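Local coordinates for erythrocyte membrane protein 1 (Plasmodium falciparum, PDB 6S8T) that binds the host receptor ICAM-1 through this DBLbeta domain, one part of a much longer adhesion protein of the malaria parasite, at residues A[37-42]-A[246-251]; A[121-126]-A[146-151]; A[139-144]-A[209-214]; A[184-189]-A[258-263]. One frame throughout, in Å; residues are numbered along the deposited sequence.

Contact 1: A[37-42]-A[246-251]; sequences AKLRAD and KQLRED
Leu39 and Asp251 bring the two backbones nearest each other, with their CA atoms 7.4 Å apart. Residues 246-251 form the opening turns of helix 246-268, while 37-42 belongs to the long connection that follows helix 16-32 and meets the start of helix 246-268, within these segments, through Leu39 alone. Leu39 directs its CB at the helix and contributes 72 of the 125 Å² buried between the segments. Its CG lies beside the backbone N (chi1 -64°), and both methyls reach the helix surface. CD1 of Leu39 lies 3.6 Å from the methylene CB of Asp251. The distance from Leu39 CD1 to Asp251 C, the backbone carbonyl carbon, is 3.9 Å. The same CD1 lies 4.3 Å from CD1 of Leu248, one turn earlier, and CD2 of Leu39 is equally near that leucine methyl at 4.3 Å. The isobutyl group thus bridges two residues three positions apart. The carboxylate of Asp251 is engaged elsewhere: OD2 is hydrogen-bonded to the hydroxyl of Tyr235 and OD1 forms a salt bridge with Arg34, which probably balances its charge beside an otherwise apolar contact. Asn256, further along the same helix, hydrogen-bonds the carbonyl of Leu39 and the backbone N of Ala41, fastening the connection along the helix. Ile138 packs on Leu39 and Ile218 on Leu248, so helices 137-163 and 202-221 flank the contact with helix 246-268.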
# COMPACT_ATOMS: atom_id res chain seq x y z
N ALA A 37 -15.71 22.95 4.74
CA ALA A 37 -16.09 23.29 6.11
C ALA A 37 -17.33 22.53 6.56
O ALA A 37 -17.45 22.18 7.74
CB ALA A 37 -16.31 24.80 6.23
N LYS A 38 -18.27 22.28 5.65
CA LYS A 38 -19.47 21.54 5.99
C LYS A 38 -19.23 20.04 6.13
O LYS A 38 -20.15 19.32 6.54
CB LYS A 38 -20.56 21.78 4.94
CG LYS A 38 -21.08 23.21 4.90
CD LYS A 38 -22.26 23.33 3.94
CE LYS A 38 -22.81 24.75 3.93
NZ LYS A 38 -24.03 24.87 3.07
N LEU A 39 -18.04 19.56 5.80
CA LEU A 39 -17.74 18.13 5.84
C LEU A 39 -16.87 17.73 7.03
O LEU A 39 -16.53 16.55 7.15
CB LEU A 39 -17.08 17.70 4.53
CG LEU A 39 -17.96 17.84 3.28
CD1 LEU A 39 -17.13 17.70 2.01
CD2 LEU A 39 -19.08 16.81 3.29
N ARG A 40 -16.50 18.68 7.89
CA ARG A 40 -15.77 18.35 9.11
C ARG A 40 -16.68 17.56 10.04
O ARG A 40 -17.75 18.04 10.43
CB ARG A 40 -15.27 19.63 9.79
CG ARG A 40 -14.18 20.35 9.01
CD ARG A 40 -13.74 21.64 9.70
NE ARG A 40 -14.71 22.72 9.52
CZ ARG A 40 -15.60 23.09 10.44
NH1 ARG A 40 -15.65 22.47 11.61
NH2 ARG A 40 -16.45 24.08 10.19
N ALA A 41 -16.26 16.35 10.40
CA ALA A 41 -17.10 15.41 11.11
C ALA A 41 -16.59 15.17 12.53
O ALA A 41 -15.46 15.50 12.87
CB ALA A 41 -17.19 14.07 10.36
N ASP A 42 -17.47 14.59 13.35
CA ASP A 42 -17.14 14.23 14.73
C ASP A 42 -17.87 12.93 15.05
O ASP A 42 -19.10 12.88 15.00
CB ASP A 42 -17.55 15.34 15.70
CG ASP A 42 -17.29 14.97 17.16
OD1 ASP A 42 -16.54 14.00 17.41
OD2 ASP A 42 -17.83 15.65 18.05
N LYS A 246 -17.12 11.61 -6.98
CA LYS A 246 -15.67 11.70 -6.85
C LYS A 246 -15.24 12.90 -6.02
O LYS A 246 -14.46 12.77 -5.08
CB LYS A 246 -15.02 11.76 -8.24
CG LYS A 246 -13.55 12.17 -8.22
CD LYS A 246 -13.13 12.83 -9.52
CE LYS A 246 -12.90 11.81 -10.63
NZ LYS A 246 -11.65 11.02 -10.39
N GLN A 247 -15.76 14.09 -6.36
CA GLN A 247 -15.32 15.31 -5.68
C GLN A 247 -15.80 15.35 -4.24
O GLN A 247 -15.05 15.73 -3.34
CB GLN A 247 -15.81 16.54 -6.45
CG GLN A 247 -15.22 16.67 -7.85
CD GLN A 247 -15.67 17.93 -8.57
OE1 GLN A 247 -14.85 18.66 -9.13
NE2 GLN A 247 -16.97 18.19 -8.56
N LEU A 248 -17.06 14.97 -3.99
CA LEU A 248 -17.59 14.98 -2.63
C LEU A 248 -16.81 14.03 -1.72
O LEU A 248 -16.64 14.31 -0.53
CB LEU A 248 -19.07 14.61 -2.64
CG LEU A 248 -19.82 14.70 -1.31
CD1 LEU A 248 -19.89 16.15 -0.84
CD2 LEU A 248 -21.21 14.10 -1.43
N ARG A 249 -16.34 12.91 -2.26
CA ARG A 249 -15.58 11.96 -1.45
C ARG A 249 -14.14 12.41 -1.25
O ARG A 249 -13.55 12.14 -0.19
CB ARG A 249 -15.63 10.57 -2.10
CG ARG A 249 -17.04 10.00 -2.17
CD ARG A 249 -17.15 8.87 -3.18
NE ARG A 249 -16.49 7.66 -2.73
CZ ARG A 249 -16.59 6.48 -3.35
NH1 ARG A 249 -17.33 6.38 -4.45
NH2 ARG A 249 -15.95 5.42 -2.88
N GLU A 250 -13.55 13.10 -2.24
CA GLU A 250 -12.23 13.69 -2.04
C GLU A 250 -12.26 14.76 -0.96
O GLU A 250 -11.35 14.84 -0.13
CB GLU A 250 -11.71 14.28 -3.36
CG GLU A 250 -11.24 13.26 -4.39
CD GLU A 250 -10.96 13.87 -5.76
OE1 GLU A 250 -11.28 15.06 -5.98
OE2 GLU A 250 -10.42 13.15 -6.63
N ASP A 251 -13.30 15.60 -0.96
CA ASP A 251 -13.39 16.68 0.02
C ASP A 251 -13.65 16.14 1.42
O ASP A 251 -13.07 16.64 2.40
CB ASP A 251 -14.48 17.66 -0.40
CG ASP A 251 -14.15 18.41 -1.69
OD1 ASP A 251 -13.04 18.21 -2.23
OD2 ASP A 251 -15.00 19.19 -2.16

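Contact 2: A[121-126]-A[146-151]; sequences SNLENL and QLAAKM
Asn122 and Ala148 supply most of the 134 Å² buried here, 52 and 45 Å² respectively, and their CA atoms, 7.2 Å apart, are the nearest pair between the segments. The short helix 121-124 thereby rests on helix 137-163 by way of an amide whose oxygen and nitrogen both turn to a methyl group. Oxygen OD1 of Asn122 is 3.7 Å from CB of Ala148, and ND2 of the same amide is 4.1 Å from that carbon, so the methyl is touched by both ends of the carboxamide. Leu147 enters from the preceding position of the helix, its CD2 lying 4.0 Å from Asn122 ND2. This approach depends on a chi1 of 62° at Asn122, which sets CG between the backbone N and the carbonyl carbon. Leu123 adds a smaller apolar touch, CD1 to CB of Ala148 at 4.2 Å. Where the short helix ends, Asn125 turns its side chain back, and its ND2 donates to the carbonyl O of Ser121 over 2.9 Å, linking the start and finish of this turn. Beyond the two segments, Asn122 ND2 is hydrogen-bonded to OD1 of Asp144, one turn before Ala148 on the longer helix. The two ends of the amide therefore fare differently: the nitrogen is paired with a carboxylate, whereas OD1 is buried against hydrocarbon with no partner in the model, which probably carries some energetic cost.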
# COMPACT_ATOMS: atom_id res chain seq x y z
N SER A 121 -14.09 -5.24 7.71
CA SER A 121 -15.31 -6.04 7.69
C SER A 121 -16.52 -5.25 8.16
O SER A 121 -17.63 -5.48 7.68
CB SER A 121 -15.12 -7.29 8.56
OG SER A 121 -16.26 -8.13 8.51
N ASN A 122 -16.34 -4.32 9.11
CA ASN A 122 -17.45 -3.47 9.52
C ASN A 122 -17.93 -2.61 8.37
O ASN A 122 -19.14 -2.39 8.21
CB ASN A 122 -17.04 -2.60 10.71
CG ASN A 122 -15.90 -1.65 10.39
OD1 ASN A 122 -14.93 -2.03 9.74
ND2 ASN A 122 -16.02 -0.41 10.84
N LEU A 123 -17.01 -2.11 7.54
CA LEU A 123 -17.40 -1.29 6.41
C LEU A 123 -18.07 -2.12 5.31
O LEU A 123 -18.93 -1.61 4.59
CB LEU A 123 -16.18 -0.55 5.85
CG LEU A 123 -15.51 0.45 6.78
CD1 LEU A 123 -14.22 0.97 6.15
CD2 LEU A 123 -16.45 1.61 7.10
N GLU A 124 -17.68 -3.39 5.19
CA GLU A 124 -18.26 -4.25 4.16
C GLU A 124 -19.70 -4.63 4.47
O GLU A 124 -20.46 -4.95 3.54
CB GLU A 124 -17.41 -5.51 4.00
CG GLU A 124 -16.01 -5.26 3.46
CD GLU A 124 -15.07 -6.43 3.70
OE1 GLU A 124 -13.97 -6.22 4.25
OE2 GLU A 124 -15.43 -7.58 3.34
N ASN A 125 -20.10 -4.61 5.74
CA ASN A 125 -21.43 -5.04 6.17
C ASN A 125 -22.19 -3.91 6.84
O ASN A 125 -22.83 -4.09 7.87
CB ASN A 125 -21.34 -6.25 7.10
CG ASN A 125 -20.67 -7.44 6.44
OD1 ASN A 125 -21.30 -8.19 5.69
ND2 ASN A 125 -19.38 -7.63 6.73
N LEU A 126 -22.14 -2.72 6.24
CA LEU A 126 -22.86 -1.58 6.79
C LEU A 126 -24.36 -1.71 6.53
O LEU A 126 -24.79 -2.29 5.53
CB LEU A 126 -22.35 -0.27 6.19
CG LEU A 126 -21.01 0.30 6.69
CD1 LEU A 126 -20.68 1.58 5.95
CD2 LEU A 126 -21.06 0.53 8.19
N GLN A 146 -12.99 5.40 11.68
CA GLN A 146 -12.02 5.44 12.77
C GLN A 146 -11.92 4.10 13.49
O GLN A 146 -10.84 3.73 13.96
CB GLN A 146 -12.38 6.55 13.76
CG GLN A 146 -12.11 7.96 13.24
CD GLN A 146 -12.45 9.03 14.26
OE1 GLN A 146 -13.59 9.15 14.69
NE2 GLN A 146 -11.44 9.80 14.65
N LEU A 147 -13.04 3.37 13.60
CA LEU A 147 -12.98 2.04 14.20
C LEU A 147 -12.15 1.09 13.35
O LEU A 147 -11.34 0.33 13.89
CB LEU A 147 -14.40 1.49 14.40
CG LEU A 147 -14.47 0.08 14.97
CD1 LEU A 147 -13.99 0.04 16.42
CD2 LEU A 147 -15.89 -0.48 14.87
N ALA A 148 -12.34 1.12 12.03
CA ALA A 148 -11.56 0.26 11.16
C ALA A 148 -10.08 0.63 11.19
O ALA A 148 -9.22 -0.25 11.21
CB ALA A 148 -12.10 0.32 9.73
N ALA A 149 -9.78 1.93 11.21
CA ALA A 149 -8.38 2.37 11.22
C ALA A 149 -7.67 1.94 12.50
O ALA A 149 -6.50 1.53 12.46
CB ALA A 149 -8.31 3.88 11.05
N LYS A 150 -8.35 2.02 13.65
CA LYS A 150 -7.71 1.66 14.91
C LYS A 150 -7.51 0.16 15.03
O LYS A 150 -6.43 -0.31 15.43
CB LYS A 150 -8.53 2.18 16.09
CG LYS A 150 -8.09 1.62 17.44
CD LYS A 150 -8.89 2.20 18.59
CE LYS A 150 -8.55 1.52 19.90
NZ LYS A 150 -8.89 0.06 19.87
N MET A 151 -8.53 -0.63 14.68
CA MET A 151 -8.40 -2.08 14.79
C MET A 151 -7.44 -2.64 13.75
O MET A 151 -6.76 -3.64 14.02
CB MET A 151 -9.77 -2.75 14.66
CG MET A 151 -10.74 -2.39 15.77
SD MET A 151 -12.28 -3.33 15.73
CE MET A 151 -11.69 -4.98 16.09

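Contact 3: A[139-144]-A[209-214]; sequences HSLLGD and GHLQII
Leu141 and Ile214 are the closest backbone pair between residues 139-144 and 209-214, on helices 137-163 and 202-221, with their CA atoms 8.3 Å apart, a spacing at which only the ends of side chains meet. Leu141 points its CB at the opposing helix and accounts for about half of the 104 Å² buried between the two segments. Its CG is turned away from the backbone N (chi1 178°), sending the forked end across the gap to both partners. Branch CD1 meets CD2 of Leu211 at 4.3 Å, while CD2 reaches the CG2 methyl of Ile214 at 4.4 Å. CD1 of Leu141 also lies 4.4 Å from CD1 of Ile214. Leu211 and Ile214 stand three positions apart and present their side chains on the same flank of the helix. Ile214 is directed at Leu141 from its CB onward; Leu211 leaves its backbone at a slant and comes closer only through its terminal methyl. Every touching group is a buried hydrocarbon, and the spacings are at the loose end of van der Waals contact, so the three residues pack lightly. Trp252 of helix 246-268 lies against Leu141, and Val131 of the short helix 128-132 lies against Ile214, continuing the apolar packing into two neighbouring helices. This helix-to-helix packing is part of the buried core of the domain, consistent with the alpha-helical Duffy-binding-like fold.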
# COMPACT_ATOMS: atom_id res chain seq x y z
N HIS A 139 -21.28 12.31 10.33
CA HIS A 139 -20.65 11.93 11.59
C HIS A 139 -20.66 10.43 11.83
O HIS A 139 -19.72 9.90 12.43
CB HIS A 139 -21.35 12.64 12.75
CG HIS A 139 -21.47 14.12 12.56
ND1 HIS A 139 -20.42 14.99 12.77
CD2 HIS A 139 -22.52 14.89 12.18
CE1 HIS A 139 -20.81 16.22 12.52
NE2 HIS A 139 -22.08 16.19 12.16
N SER A 140 -21.70 9.72 11.38
CA SER A 140 -21.76 8.28 11.58
C SER A 140 -20.72 7.55 10.73
O SER A 140 -20.19 6.51 11.16
CB SER A 140 -23.16 7.75 11.28
OG SER A 140 -24.12 8.33 12.14
N LEU A 141 -20.41 8.07 9.54
CA LEU A 141 -19.41 7.43 8.70
C LEU A 141 -18.02 7.53 9.31
O LEU A 141 -17.24 6.57 9.22
CB LEU A 141 -19.43 8.04 7.30
CG LEU A 141 -18.38 7.49 6.32
CD1 LEU A 141 -18.59 6.00 6.09
CD2 LEU A 141 -18.41 8.25 5.00
N LEU A 142 -17.70 8.66 9.93
CA LEU A 142 -16.38 8.83 10.53
C LEU A 142 -16.15 7.83 11.65
O LEU A 142 -15.03 7.34 11.84
CB LEU A 142 -16.22 10.26 11.04
CG LEU A 142 -14.91 10.56 11.79
CD1 LEU A 142 -13.72 10.34 10.88
CD2 LEU A 142 -14.91 11.98 12.35
N GLY A 143 -17.20 7.51 12.41
CA GLY A 143 -17.05 6.55 13.50
C GLY A 143 -16.60 5.19 13.01
O GLY A 143 -15.70 4.58 13.59
N ASP A 144 -17.22 4.69 11.94
CA ASP A 144 -16.85 3.38 11.42
C ASP A 144 -15.50 3.41 10.71
O ASP A 144 -14.78 2.40 10.71
CB ASP A 144 -17.94 2.86 10.48
CG ASP A 144 -18.92 1.93 11.19
OD1 ASP A 144 -18.46 0.99 11.87
OD2 ASP A 144 -20.15 2.14 11.07
N GLY A 209 -20.50 -0.26 -2.91
CA GLY A 209 -21.92 0.02 -3.09
C GLY A 209 -22.52 0.75 -1.90
O GLY A 209 -23.39 1.61 -2.06
N HIS A 210 -22.07 0.41 -0.69
CA HIS A 210 -22.54 1.11 0.50
C HIS A 210 -22.12 2.57 0.49
O HIS A 210 -22.90 3.45 0.86
CB HIS A 210 -22.03 0.41 1.76
CG HIS A 210 -22.54 -0.99 1.93
ND1 HIS A 210 -23.69 -1.44 1.32
CD2 HIS A 210 -22.06 -2.03 2.65
CE1 HIS A 210 -23.90 -2.70 1.65
NE2 HIS A 210 -22.92 -3.09 2.46
N LEU A 211 -20.88 2.85 0.07
CA LEU A 211 -20.39 4.22 0.07
C LEU A 211 -21.12 5.08 -0.96
O LEU A 211 -21.35 6.27 -0.72
CB LEU A 211 -18.88 4.24 -0.18
CG LEU A 211 -18.00 3.53 0.85
CD1 LEU A 211 -16.53 3.65 0.47
CD2 LEU A 211 -18.25 4.10 2.24
N GLN A 212 -21.48 4.50 -2.10
CA GLN A 212 -22.20 5.26 -3.11
C GLN A 212 -23.58 5.68 -2.62
O GLN A 212 -24.06 6.76 -2.99
CB GLN A 212 -22.31 4.45 -4.40
CG GLN A 212 -20.97 4.18 -5.05
CD GLN A 212 -21.06 3.18 -6.18
OE1 GLN A 212 -20.05 2.80 -6.77
NE2 GLN A 212 -22.28 2.76 -6.50
N ILE A 213 -24.22 4.86 -1.79
CA ILE A 213 -25.52 5.25 -1.24
C ILE A 213 -25.34 6.27 -0.12
O ILE A 213 -26.10 7.24 -0.02
CB ILE A 213 -26.29 4.01 -0.76
CG1 ILE A 213 -26.61 3.10 -1.94
CG2 ILE A 213 -27.56 4.41 -0.03
CD1 ILE A 213 -27.35 1.84 -1.55
N ILE A 214 -24.33 6.08 0.73
CA ILE A 214 -24.11 7.00 1.84
C ILE A 214 -23.79 8.40 1.33
O ILE A 214 -24.41 9.39 1.75
CB ILE A 214 -22.99 6.47 2.76
CG1 ILE A 214 -23.42 5.17 3.43
CG2 ILE A 214 -22.63 7.51 3.81
CD1 ILE A 214 -22.32 4.48 4.20

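Contact 4: A[184-189]-A[258-263]; sequences YSFADL and HQVWRA
Phe186 fits against Val260 and Trp261 where two long helices of the Duffy-binding-like domain run past each other, their segment axes 10.8 Å apart and their directions inclined at 142°, nearer antiparallel than perpendicular. The phenyl ring is the main bump. It rises from helix 172-194, CG anti to the backbone N (chi1 165°), and settles into the hollow formed by two consecutive residues of helix 246-268. The indole lies over one of its faces, while Val260 CG1 stands at its edge, near the ring plane, 4.2 Å from Phe186 CD1. With Trp261 the pairing is edge-to-face: the indole presents its edge to the phenyl face, the centroids of the phenyl and the six-membered indole ring are 5.3 Å apart, and the planes are inclined at 67°. The closest atoms are Trp261 CE3 and Phe186 CG at 3.8 Å. Leu189, one turn further on, meets the same methyl from another direction, its CD2 lying 4.3 Å from Val260 CG1, so the valine methyl is a smaller bump touched by both phenylalanine and leucine. Outside the two segments, Met264 packs on Phe186, and the indole NE1 is hydrogen-bonded to the carbonyl of Tyr280, which probably helps to fix the indole orientation. Phe186 CE1 reaches the base of the tryptophan side chain, 3.9 Å from Trp261 CB.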
# COMPACT_ATOMS: atom_id res chain seq x y z
N TYR A 184 0.97 2.60 5.08
CA TYR A 184 0.36 2.02 3.89
C TYR A 184 -1.12 1.74 4.11
O TYR A 184 -1.93 1.93 3.19
CB TYR A 184 1.08 0.72 3.51
CG TYR A 184 2.51 0.90 3.03
CD1 TYR A 184 2.87 1.99 2.25
CD2 TYR A 184 3.49 -0.03 3.35
CE1 TYR A 184 4.18 2.15 1.81
CE2 TYR A 184 4.80 0.12 2.92
CZ TYR A 184 5.13 1.21 2.14
OH TYR A 184 6.43 1.37 1.70
N SER A 185 -1.50 1.29 5.31
CA SER A 185 -2.91 1.01 5.58
C SER A 185 -3.73 2.29 5.66
O SER A 185 -4.88 2.32 5.22
CB SER A 185 -3.04 0.21 6.88
OG SER A 185 -4.38 0.22 7.34
N PHE A 186 -3.15 3.35 6.24
CA PHE A 186 -3.82 4.65 6.25
C PHE A 186 -4.05 5.15 4.83
O PHE A 186 -5.09 5.74 4.52
CB PHE A 186 -2.99 5.65 7.06
CG PHE A 186 -3.38 7.09 6.86
CD1 PHE A 186 -4.51 7.62 7.46
CD2 PHE A 186 -2.59 7.93 6.08
CE1 PHE A 186 -4.87 8.95 7.28
CE2 PHE A 186 -2.94 9.27 5.90
CZ PHE A 186 -4.07 9.78 6.50
N ALA A 187 -3.08 4.92 3.93
CA ALA A 187 -3.23 5.39 2.56
C ALA A 187 -4.23 4.54 1.78
O ALA A 187 -5.02 5.08 1.00
CB ALA A 187 -1.87 5.40 1.86
N ASP A 188 -4.21 3.22 2.00
CA ASP A 188 -5.19 2.35 1.35
C ASP A 188 -6.61 2.69 1.76
O ASP A 188 -7.53 2.67 0.93
CB ASP A 188 -4.88 0.88 1.68
CG ASP A 188 -3.70 0.33 0.89
OD1 ASP A 188 -3.21 1.01 -0.04
OD2 ASP A 188 -3.25 -0.79 1.21
N LEU A 189 -6.82 3.01 3.05
CA LEU A 189 -8.16 3.32 3.52
C LEU A 189 -8.69 4.60 2.90
O LEU A 189 -9.87 4.70 2.56
CB LEU A 189 -8.17 3.41 5.05
CG LEU A 189 -9.51 3.58 5.76
CD1 LEU A 189 -10.51 2.51 5.34
CD2 LEU A 189 -9.32 3.56 7.28
N HIS A 258 -7.12 13.70 9.11
CA HIS A 258 -6.27 13.75 10.29
C HIS A 258 -6.89 12.99 11.46
O HIS A 258 -6.18 12.30 12.20
CB HIS A 258 -5.99 15.19 10.71
CG HIS A 258 -5.24 15.28 12.00
ND1 HIS A 258 -3.91 14.94 12.12
CD2 HIS A 258 -5.66 15.61 13.25
CE1 HIS A 258 -3.53 15.08 13.37
NE2 HIS A 258 -4.57 15.48 14.08
N GLN A 259 -8.20 13.13 11.67
CA GLN A 259 -8.86 12.38 12.74
C GLN A 259 -8.77 10.88 12.49
O GLN A 259 -8.79 10.09 13.45
CB GLN A 259 -10.32 12.80 12.87
CG GLN A 259 -10.51 14.21 13.39
CD GLN A 259 -11.97 14.61 13.47
OE1 GLN A 259 -12.55 15.09 12.49
NE2 GLN A 259 -12.57 14.43 14.64
N VAL A 260 -8.67 10.46 11.23
CA VAL A 260 -8.49 9.05 10.93
C VAL A 260 -7.10 8.60 11.37
O VAL A 260 -6.94 7.56 12.02
CB VAL A 260 -8.73 8.79 9.43
CG1 VAL A 260 -8.35 7.37 9.07
CG2 VAL A 260 -10.19 9.07 9.08
N TRP A 261 -6.07 9.40 11.05
CA TRP A 261 -4.71 9.07 11.48
C TRP A 261 -4.56 9.12 12.99
O TRP A 261 -3.74 8.38 13.56
CB TRP A 261 -3.71 10.01 10.81
CG TRP A 261 -2.28 9.77 11.24
CD1 TRP A 261 -1.51 10.60 12.00
CD2 TRP A 261 -1.48 8.62 10.94
NE1 TRP A 261 -0.26 10.04 12.18
CE2 TRP A 261 -0.22 8.82 11.55
CE3 TRP A 261 -1.70 7.45 10.22
CZ2 TRP A 261 0.81 7.90 11.45
CZ3 TRP A 261 -0.67 6.52 10.12
CH2 TRP A 261 0.57 6.75 10.74
N ARG A 262 -5.34 9.98 13.67
CA ARG A 262 -5.30 10.01 15.13
C ARG A 262 -5.77 8.69 15.72
O ARG A 262 -5.26 8.25 16.76
CB ARG A 262 -6.15 11.17 15.65
CG ARG A 262 -5.39 12.47 15.82
CD ARG A 262 -6.31 13.59 16.30
NE ARG A 262 -7.18 13.15 17.39
CZ ARG A 262 -6.85 13.22 18.68
NH1 ARG A 262 -5.67 13.70 19.04
NH2 ARG A 262 -7.70 12.80 19.60
N ALA A 263 -6.74 8.05 15.08
CA ALA A 263 -7.21 6.75 15.57
C ALA A 263 -6.13 5.69 15.46
O ALA A 263 -6.07 4.78 16.29
CB ALA A 263 -8.46 6.33 14.79

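In the fold
Both segments of contacts 2, 3 and 4, and residues 246-251 of contact 1, belong to the Duffy binding family region; the four centres are 10 to 19 Å apart. Contacts 2 and 3 share helix 137-163, and contacts 1 and 4 share helix 246-268. Contact 1 spans the sequence that holds contacts 2 and 3 entire, and the first segment of contact 4; contacts 2 and 3 alternate along the chain, as do 3 and 4, and 1 and 4. Adjacent contacts also touch: Asp42 N with His139 ND1 between 1 and 3, and Gln146 NE2 with Gln259 O between 2 and 4. Distant parts of the sequence are interlaced into one compact helical body.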